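Local coordinates for protein sulfotransferase (Mycobacterium tuberculosis, PDB 2ZQ5) that probably transfers a sulfuryl group from the donor PAPS to an acceptor molecule, at residues A[90-99]-A[227-236]; A[262-270]-A[285-293]. All blocks are in the same frame, centred on the assembly; numbering follows the deposited sequence.

Contact 1: A[90-99]-A[227-236]; sequences IKRPIFVTGL and RWVLKNPSHL
Strands 94-97 and 227-231 run parallel, their axes 4.5 Å apart at closest approach with 15° between their directions, as neighbours within the five-stranded parallel sheet of the sulfotransferase fold. Ile94 N donates to Trp228 O, Leu230 N to Ile94 O, Val96 N to Leu230 O and Asn232 N to Val96 O, the staggered pattern of a parallel pair. On one face of the sheet the methyl CD2 of Leu230 sits over the Phe95 ring, 3.9 Å from its centroid, in a CH-pi contact. The same ring turns its edge to the face of the His235 ring in a T-shaped pair, Phe95 CD1 lying 3.4 Å from His235 CE1 with the planes at 87°. Val96 and Lys231 share the other face, where Lys231 CG packs 3.7 Å from Val96 CB before the lysine chain bends away; its NZ forms a salt bridge with Glu173 and hydrogen bonds to Thr104 and Thr105 at the start of helix 104-111, the P-loop-like region that in relatives binds the donor phosphate. At the N-terminal end, Arg227 NH1 donates a hydrogen bond to Arg92 O at 3.0 Å, the acceptor almost in the guanidinium plane, and a water joins Lys91 O to Trp228 N. Just past strand 227-231, Asn232 O accepts a hydrogen bond at 2.8 Å from Thr97 OG1, which stands anti to the backbone N (chi1 -167°).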
loop_
_atom_site.group_PDB
_atom_site.type_symbol
_atom_site.label_atom_id
_atom_site.label_comp_id
_atom_site.label_asym_id
_atom_site.label_seq_id
_atom_site.Cartn_x
_atom_site.Cartn_y
_atom_site.Cartn_z
ATOM N N ILE A 90 -1.849 -20.057 -2.250
ATOM C CA ILE A 90 -2.010 -18.847 -3.048
ATOM C C ILE A 90 -1.353 -19.157 -4.390
ATOM O O ILE A 90 -0.127 -19.187 -4.491
ATOM C CB ILE A 90 -1.292 -17.641 -2.398
ATOM C CG1 ILE A 90 -1.750 -17.471 -0.946
ATOM C CG2 ILE A 90 -1.573 -16.376 -3.200
ATOM C CD1 ILE A 90 -3.225 -17.154 -0.784
ATOM N N LYS A 91 -2.165 -19.396 -5.415
ATOM C CA LYS A 91 -1.634 -19.738 -6.730
ATOM C C LYS A 91 -1.612 -18.605 -7.745
ATOM O O LYS A 91 -2.628 -17.960 -8.005
ATOM C CB LYS A 91 -2.410 -20.925 -7.319
ATOM C CG LYS A 91 -2.284 -22.209 -6.509
ATOM C CD LYS A 91 -0.828 -22.643 -6.398
ATOM C CE LYS A 91 -0.680 -23.906 -5.561
ATOM N NZ LYS A 91 0.747 -24.317 -5.433
ATOM N N ARG A 92 -0.432 -18.393 -8.320
ATOM C CA ARG A 92 -0.202 -17.368 -9.333
ATOM C C ARG A 92 -0.949 -16.056 -9.098
ATOM O O ARG A 92 -1.771 -15.633 -9.918
ATOM C CB ARG A 92 -0.541 -17.923 -10.722
ATOM C CG ARG A 92 0.252 -19.177 -11.096
ATOM C CD ARG A 92 -0.039 -19.596 -12.531
ATOM N NE ARG A 92 0.660 -18.764 -13.509
ATOM C CZ ARG A 92 0.235 -18.557 -14.751
ATOM N NH1 ARG A 92 -0.893 -19.115 -15.167
ATOM N NH2 ARG A 92 0.940 -17.803 -15.582
ATOM N N PRO A 93 -0.676 -15.398 -7.962
ATOM C CA PRO A 93 -1.331 -14.125 -7.644
ATOM C C PRO A 93 -0.811 -13.031 -8.568
ATOM O O PRO A 93 0.311 -13.122 -9.075
ATOM C CB PRO A 93 -0.924 -13.884 -6.191
ATOM C CG PRO A 93 0.453 -14.518 -6.128
ATOM C CD PRO A 93 0.218 -15.819 -6.869
ATOM N N ILE A 94 -1.628 -12.009 -8.794
ATOM C CA ILE A 94 -1.232 -10.883 -9.632
ATOM C C ILE A 94 -0.893 -9.696 -8.739
ATOM O O ILE A 94 -1.665 -9.336 -7.845
ATOM C CB ILE A 94 -2.359 -10.460 -10.597
ATOM C CG1 ILE A 94 -2.625 -11.580 -11.606
ATOM C CG2 ILE A 94 -1.976 -9.170 -11.317
ATOM C CD1 ILE A 94 -3.780 -11.299 -12.546
ATOM N N PHE A 95 0.273 -9.106 -8.982
ATOM C CA PHE A 95 0.735 -7.942 -8.236
ATOM C C PHE A 95 0.892 -6.757 -9.175
ATOM O O PHE A 95 1.625 -6.832 -10.163
ATOM C CB PHE A 95 2.086 -8.231 -7.579
ATOM C CG PHE A 95 1.995 -9.085 -6.348
ATOM C CD1 PHE A 95 1.971 -8.501 -5.086
ATOM C CD2 PHE A 95 1.938 -10.472 -6.445
ATOM C CE1 PHE A 95 1.890 -9.288 -3.934
ATOM C CE2 PHE A 95 1.857 -11.267 -5.297
ATOM C CZ PHE A 95 1.834 -10.673 -4.044
ATOM N N VAL A 96 0.191 -5.671 -8.873
ATOM C CA VAL A 96 0.283 -4.459 -9.668
ATOM C C VAL A 96 1.137 -3.466 -8.892
ATOM O O VAL A 96 0.999 -3.332 -7.676
ATOM C CB VAL A 96 -1.106 -3.816 -9.900
ATOM C CG1 VAL A 96 -0.957 -2.506 -10.673
ATOM C CG2 VAL A 96 -2.007 -4.777 -10.657
ATOM N N THR A 97 2.035 -2.778 -9.583
ATOM C CA THR A 97 2.857 -1.793 -8.908
ATOM C C THR A 97 3.267 -0.696 -9.879
ATOM O O THR A 97 3.095 -0.826 -11.097
ATOM C CB THR A 97 4.100 -2.446 -8.240
ATOM O OG1 THR A 97 4.699 -1.509 -7.340
ATOM C CG2 THR A 97 5.124 -2.876 -9.279
ATOM N N GLY A 98 3.789 0.388 -9.321
ATOM C CA GLY A 98 4.196 1.532 -10.111
ATOM C C GLY A 98 3.946 2.766 -9.269
ATOM O O GLY A 98 3.423 2.664 -8.160
ATOM N N LEU A 99 4.318 3.932 -9.783
ATOM C CA LEU A 99 4.119 5.178 -9.049
ATOM C C LEU A 99 2.664 5.601 -9.034
ATOM O O LEU A 99 1.862 5.154 -9.853
ATOM C CB LEU A 99 4.937 6.308 -9.679
ATOM C CG LEU A 99 6.404 6.469 -9.279
ATOM C CD1 LEU A 99 7.155 5.160 -9.421
ATOM C CD2 LEU A 99 7.030 7.553 -10.152
ATOM N N ARG A 227 -8.075 -16.205 -7.469
ATOM C CA ARG A 227 -6.730 -15.656 -7.599
ATOM C C ARG A 227 -6.656 -14.296 -6.928
ATOM O O ARG A 227 -7.514 -13.445 -7.145
ATOM C CB ARG A 227 -6.364 -15.491 -9.074
ATOM C CG ARG A 227 -4.944 -14.985 -9.321
ATOM C CD ARG A 227 -4.806 -14.442 -10.738
ATOM N NE ARG A 227 -5.458 -15.323 -11.702
ATOM C CZ ARG A 227 -4.980 -16.500 -12.091
ATOM N NH1 ARG A 227 -3.825 -16.946 -11.611
ATOM N NH2 ARG A 227 -5.678 -17.252 -12.930
ATOM N N TRP A 228 -5.629 -14.094 -6.112
ATOM C CA TRP A 228 -5.450 -12.816 -5.448
ATOM C C TRP A 228 -4.896 -11.770 -6.411
ATOM O O TRP A 228 -4.082 -12.078 -7.291
ATOM C CB TRP A 228 -4.487 -12.950 -4.265
ATOM C CG TRP A 228 -5.152 -13.263 -2.966
ATOM C CD1 TRP A 228 -5.289 -14.491 -2.385
ATOM C CD2 TRP A 228 -5.763 -12.325 -2.077
ATOM N NE1 TRP A 228 -5.946 -14.372 -1.180
ATOM C CE2 TRP A 228 -6.249 -13.051 -0.969
ATOM C CE3 TRP A 228 -5.945 -10.934 -2.108
ATOM C CZ2 TRP A 228 -6.908 -12.435 0.100
ATOM C CZ3 TRP A 228 -6.601 -10.321 -1.047
ATOM C CH2 TRP A 228 -7.073 -11.072 0.043
ATOM N N VAL A 229 -5.359 -10.538 -6.236
ATOM C CA VAL A 229 -4.904 -9.402 -7.023
ATOM C C VAL A 229 -4.507 -8.353 -5.990
ATOM O O VAL A 229 -5.319 -7.960 -5.149
ATOM C CB VAL A 229 -6.021 -8.830 -7.919
ATOM C CG1 VAL A 229 -5.498 -7.615 -8.674
ATOM C CG2 VAL A 229 -6.506 -9.895 -8.897
ATOM N N LEU A 230 -3.252 -7.918 -6.054
ATOM C CA LEU A 230 -2.717 -6.933 -5.118
ATOM C C LEU A 230 -2.167 -5.720 -5.847
ATOM O O LEU A 230 -1.847 -5.793 -7.031
ATOM C CB LEU A 230 -1.566 -7.541 -4.304
ATOM C CG LEU A 230 -1.730 -8.813 -3.464
ATOM C CD1 LEU A 230 -2.946 -8.662 -2.559
ATOM C CD2 LEU A 230 -1.882 -10.043 -4.361
ATOM N N LYS A 231 -2.066 -4.603 -5.134
ATOM C CA LYS A 231 -1.480 -3.396 -5.707
ATOM C C LYS A 231 -0.835 -2.584 -4.592
ATOM O O LYS A 231 -1.443 -2.365 -3.543
ATOM C CB LYS A 231 -2.529 -2.548 -6.432
ATOM C CG LYS A 231 -1.921 -1.402 -7.250
ATOM C CD LYS A 231 -1.877 -0.077 -6.495
ATOM C CE LYS A 231 -3.239 0.603 -6.514
ATOM N NZ LYS A 231 -3.157 2.043 -6.129
ATOM N N ASN A 232 0.397 -2.141 -4.815
ATOM C CA ASN A 232 1.097 -1.349 -3.810
ATOM C C ASN A 232 2.448 -0.865 -4.313
ATOM O O ASN A 232 3.127 -1.564 -5.061
ATOM C CB ASN A 232 1.323 -2.186 -2.550
ATOM C CG ASN A 232 1.600 -1.336 -1.331
ATOM O OD1 ASN A 232 0.838 -0.419 -1.017
ATOM N ND2 ASN A 232 2.687 -1.642 -0.625
ATOM N N PRO A 233 2.856 0.350 -3.910
ATOM C CA PRO A 233 4.152 0.872 -4.346
ATOM C C PRO A 233 5.353 0.070 -3.814
ATOM O O PRO A 233 6.409 0.057 -4.437
ATOM C CB PRO A 233 4.147 2.299 -3.802
ATOM C CG PRO A 233 2.703 2.677 -3.871
ATOM C CD PRO A 233 2.019 1.429 -3.347
ATOM N N SER A 234 5.197 -0.603 -2.674
ATOM C CA SER A 234 6.313 -1.353 -2.091
ATOM C C SER A 234 6.869 -2.450 -2.988
ATOM O O SER A 234 8.043 -2.802 -2.899
ATOM C CB SER A 234 5.907 -1.980 -0.752
ATOM O OG SER A 234 5.019 -3.069 -0.951
ATOM N N HIS A 235 6.030 -2.985 -3.863
ATOM C CA HIS A 235 6.460 -4.063 -4.735
ATOM C C HIS A 235 7.621 -3.665 -5.641
ATOM O O HIS A 235 8.357 -4.519 -6.127
ATOM C CB HIS A 235 5.240 -4.580 -5.497
ATOM C CG HIS A 235 4.158 -5.064 -4.582
ATOM N ND1 HIS A 235 2.817 -4.840 -4.805
ATOM C CD2 HIS A 235 4.239 -5.702 -3.390
ATOM C CE1 HIS A 235 2.119 -5.311 -3.784
ATOM N NE2 HIS A 235 2.959 -5.838 -2.913
ATOM N N LEU A 236 7.803 -2.363 -5.839
ATOM C CA LEU A 236 8.918 -1.870 -6.647
ATOM C C LEU A 236 10.228 -2.071 -5.888
ATOM O O LEU A 236 11.258 -2.419 -6.476
ATOM C CB LEU A 236 8.769 -0.373 -6.917
ATOM C CG LEU A 236 7.651 0.091 -7.844
ATOM C CD1 LEU A 236 7.551 1.610 -7.799
ATOM C CD2 LEU A 236 7.934 -0.385 -9.264
HETATM O O HOH W 1 -3.613 -16.089 -5.956
#

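Contact 2: A[262-270]-A[285-293]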
loop_
_atom_site.group_PDB
_atom_site.type_symbol
_atom_site.label_atom_id
_atom_site.label_comp_id
_atom_site.label_asym_id
_atom_site.label_seq_id
_atom_site.Cartn_x
_atom_site.Cartn_y
_atom_site.Cartn_z
ATOM N N MET A 262 5.517 14.175 -11.558
ATOM C CA MET A 262 6.210 14.537 -10.321
ATOM C C MET A 262 5.541 15.688 -9.568
ATOM O O MET A 262 5.372 15.618 -8.349
ATOM C CB MET A 262 7.678 14.877 -10.608
ATOM C CG MET A 262 8.511 15.219 -9.363
ATOM S SD MET A 262 8.467 14.001 -8.001
ATOM C CE MET A 262 9.458 12.689 -8.674
ATOM N N ALA A 263 5.148 16.745 -10.273
ATOM C CA ALA A 263 4.497 17.863 -9.591
ATOM C C ALA A 263 3.194 17.406 -8.939
ATOM O O ALA A 263 2.904 17.762 -7.797
ATOM C CB ALA A 263 4.225 19.000 -10.572
ATOM N N SER A 264 2.421 16.605 -9.668
ATOM C CA SER A 264 1.147 16.093 -9.172
ATOM C C SER A 264 1.364 15.215 -7.943
ATOM O O SER A 264 0.598 15.274 -6.980
ATOM C CB SER A 264 0.447 15.287 -10.269
ATOM O OG SER A 264 -0.788 14.761 -9.813
ATOM N N MET A 265 2.414 14.401 -7.983
ATOM C CA MET A 265 2.744 13.518 -6.871
ATOM C C MET A 265 3.059 14.334 -5.624
ATOM O O MET A 265 2.603 14.014 -4.523
ATOM C CB MET A 265 3.946 12.646 -7.237
ATOM C CG MET A 265 3.677 11.669 -8.371
ATOM S SD MET A 265 5.189 10.946 -9.033
ATOM C CE MET A 265 5.799 10.095 -7.601
ATOM N N CYS A 266 3.840 15.395 -5.800
ATOM C CA CYS A 266 4.212 16.251 -4.683
ATOM C C CYS A 266 3.014 17.029 -4.147
ATOM O O CYS A 266 2.874 17.205 -2.938
ATOM C CB CYS A 266 5.316 17.220 -5.110
ATOM S SG CYS A 266 6.910 16.425 -5.447
ATOM N N SER A 267 2.154 17.489 -5.052
ATOM C CA SER A 267 0.967 18.237 -4.664
ATOM C C SER A 267 0.038 17.352 -3.838
ATOM O O SER A 267 -0.565 17.810 -2.868
ATOM C CB SER A 267 0.241 18.748 -5.909
ATOM O OG SER A 267 -0.898 19.515 -5.560
ATOM N N LEU A 268 -0.073 16.082 -4.217
ATOM C CA LEU A 268 -0.922 15.156 -3.474
ATOM C C LEU A 268 -0.386 14.998 -2.054
ATOM O O LEU A 268 -1.140 15.051 -1.083
ATOM C CB LEU A 268 -0.960 13.789 -4.162
ATOM C CG LEU A 268 -1.655 12.663 -3.388
ATOM C CD1 LEU A 268 -3.100 13.035 -3.115
ATOM C CD2 LEU A 268 -1.580 11.371 -4.184
ATOM N N ALA A 269 0.923 14.804 -1.939
ATOM C CA ALA A 269 1.551 14.638 -0.635
ATOM C C ALA A 269 1.379 15.899 0.203
ATOM O O ALA A 269 1.105 15.831 1.401
ATOM C CB ALA A 269 3.029 14.326 -0.806
ATOM N N GLN A 270 1.541 17.048 -0.443
ATOM C CA GLN A 270 1.415 18.338 0.216
ATOM C C GLN A 270 0.024 18.530 0.814
ATOM O O GLN A 270 -0.116 18.853 1.995
ATOM C CB GLN A 270 1.713 19.445 -0.796
ATOM C CG GLN A 270 1.635 20.856 -0.255
ATOM C CD GLN A 270 2.052 21.879 -1.296
ATOM O OE1 GLN A 270 1.568 21.859 -2.427
ATOM N NE2 GLN A 270 2.953 22.777 -0.919
ATOM N N ILE A 285 9.589 18.277 -0.060
ATOM C CA ILE A 285 8.752 17.197 -0.571
ATOM C C ILE A 285 9.299 16.754 -1.926
ATOM O O ILE A 285 9.360 15.558 -2.222
ATOM C CB ILE A 285 7.283 17.644 -0.734
ATOM C CG1 ILE A 285 6.680 17.946 0.642
ATOM C CG2 ILE A 285 6.486 16.553 -1.440
ATOM C CD1 ILE A 285 5.280 18.513 0.580
ATOM N N GLY A 286 9.707 17.722 -2.743
ATOM C CA GLY A 286 10.252 17.405 -4.050
ATOM C C GLY A 286 11.534 16.597 -3.953
ATOM O O GLY A 286 11.711 15.610 -4.671
ATOM N N ALA A 287 12.434 17.013 -3.067
ATOM C CA ALA A 287 13.699 16.318 -2.888
ATOM C C ALA A 287 13.469 14.888 -2.418
ATOM O O ALA A 287 14.066 13.952 -2.950
ATOM C CB ALA A 287 14.572 17.066 -1.883
ATOM N N ASP A 288 12.599 14.723 -1.426
ATOM C CA ASP A 288 12.309 13.397 -0.894
ATOM C C ASP A 288 11.638 12.493 -1.933
ATOM O O ASP A 288 11.966 11.308 -2.028
ATOM C CB ASP A 288 11.434 13.507 0.364
ATOM C CG ASP A 288 12.173 14.128 1.542
ATOM O OD1 ASP A 288 13.383 14.413 1.412
ATOM O OD2 ASP A 288 11.545 14.325 2.605
ATOM N N ALA A 289 10.716 13.048 -2.717
ATOM C CA ALA A 289 10.019 12.260 -3.737
ATOM C C ALA A 289 10.971 11.833 -4.847
ATOM O O ALA A 289 10.890 10.713 -5.354
ATOM C CB ALA A 289 8.855 13.061 -4.324
ATOM N N MET A 290 11.873 12.731 -5.233
ATOM C CA MET A 290 12.838 12.410 -6.274
ATOM C C MET A 290 13.684 11.222 -5.828
ATOM O O MET A 290 13.966 10.320 -6.616
ATOM C CB MET A 290 13.739 13.616 -6.549
ATOM C CG MET A 290 13.064 14.748 -7.312
ATOM S SD MET A 290 13.030 14.487 -9.101
ATOM C CE MET A 290 14.679 15.042 -9.534
ATOM N N ASP A 291 14.078 11.220 -4.560
ATOM C CA ASP A 291 14.893 10.137 -4.027
ATOM C C ASP A 291 14.112 8.833 -3.909
ATOM O O ASP A 291 14.531 7.797 -4.430
ATOM C CB ASP A 291 15.448 10.515 -2.652
ATOM C CG ASP A 291 16.169 9.360 -1.984
ATOM O OD1 ASP A 291 17.094 8.794 -2.605
ATOM O OD2 ASP A 291 15.812 9.018 -0.839
ATOM N N THR A 292 12.973 8.889 -3.227
ATOM C CA THR A 292 12.146 7.707 -3.026
ATOM C C THR A 292 11.775 6.956 -4.294
ATOM O O THR A 292 12.032 5.756 -4.412
ATOM C CB THR A 292 10.836 8.065 -2.295
ATOM O OG1 THR A 292 11.146 8.554 -0.989
ATOM C CG2 THR A 292 9.926 6.845 -2.176
ATOM N N TRP A 293 11.176 7.656 -5.249
ATOM C CA TRP A 293 10.730 6.996 -6.464
ATOM C C TRP A 293 11.799 6.624 -7.477
ATOM O O TRP A 293 11.599 5.693 -8.261
ATOM C CB TRP A 293 9.596 7.815 -7.085
ATOM C CG TRP A 293 8.500 7.993 -6.073
ATOM C CD1 TRP A 293 8.093 9.162 -5.501
ATOM C CD2 TRP A 293 7.803 6.947 -5.381
ATOM N NE1 TRP A 293 7.198 8.911 -4.487
ATOM C CE2 TRP A 293 7.002 7.558 -4.392
ATOM C CE3 TRP A 293 7.785 5.548 -5.496
ATOM C CZ2 TRP A 293 6.192 6.822 -3.521
ATOM C CZ3 TRP A 293 6.979 4.815 -4.630
ATOM C CH2 TRP A 293 6.194 5.455 -3.654
#
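Cys266 of helix 262-272 lies against Gly286 of helix 282-304, their CA atoms 6.2 Å apart, where two helices of the sulfotransferase fold pack at an angle of 119° between their directions. Segment axes come within 9.8 Å. Among the aliphatic contacts, Ile285 enters between Cys266, Ala269 and Gln270: its CG2 branch meets Cys266 CB at 3.9 Å and also touches Ala269 CB, while CD1 reaches the CA and CB of Gln270, whose OE1 is hydrogen-bonded to Tyr370. A second group centres on sulfur. Cys266 SG rests 3.8 Å from Gly286 CA, the glycine presenting bare backbone there, and also touches Ala289 CB. Met262 SD lies beside that sulfur, 3.8 Å from Ala289 CB; bends at chi2 and chi3 carry its CE on to Met290 SD at 4.0 Å. Met290 in turn packs on Val377 and Arg380, which links the helix pair to helix 374-380 near the C terminus. The remaining interaction is Met-aromatic: Met265 SD lies obliquely, 5.4 Å from the centroid of the Trp293 five-membered ring, and its methyl CE lies over one face of the indole, nearest to CD1.

From the N terminus, the chain passes through 90-99 and takes 127 residues, largely helix and loop, to return at 227-236, where contact 1 closes that long excursion within the central sheet. It then forms strand 250-255, which lies beside strand 94-97 on the side away from strand 227-231, before contact 2 closes a short connection, 14 residues between the segments, from helix 262-272 to helix 282-304. The contacts are in series, neither nesting nor crossing. Their centres are about 23 Å apart, yet their edges meet: Leu99 CD2 packs 3.8 Å from Met265 CE, and Trp293 touches both Leu99 and Pro233, joining the loops that follow the two strands to the helix pair.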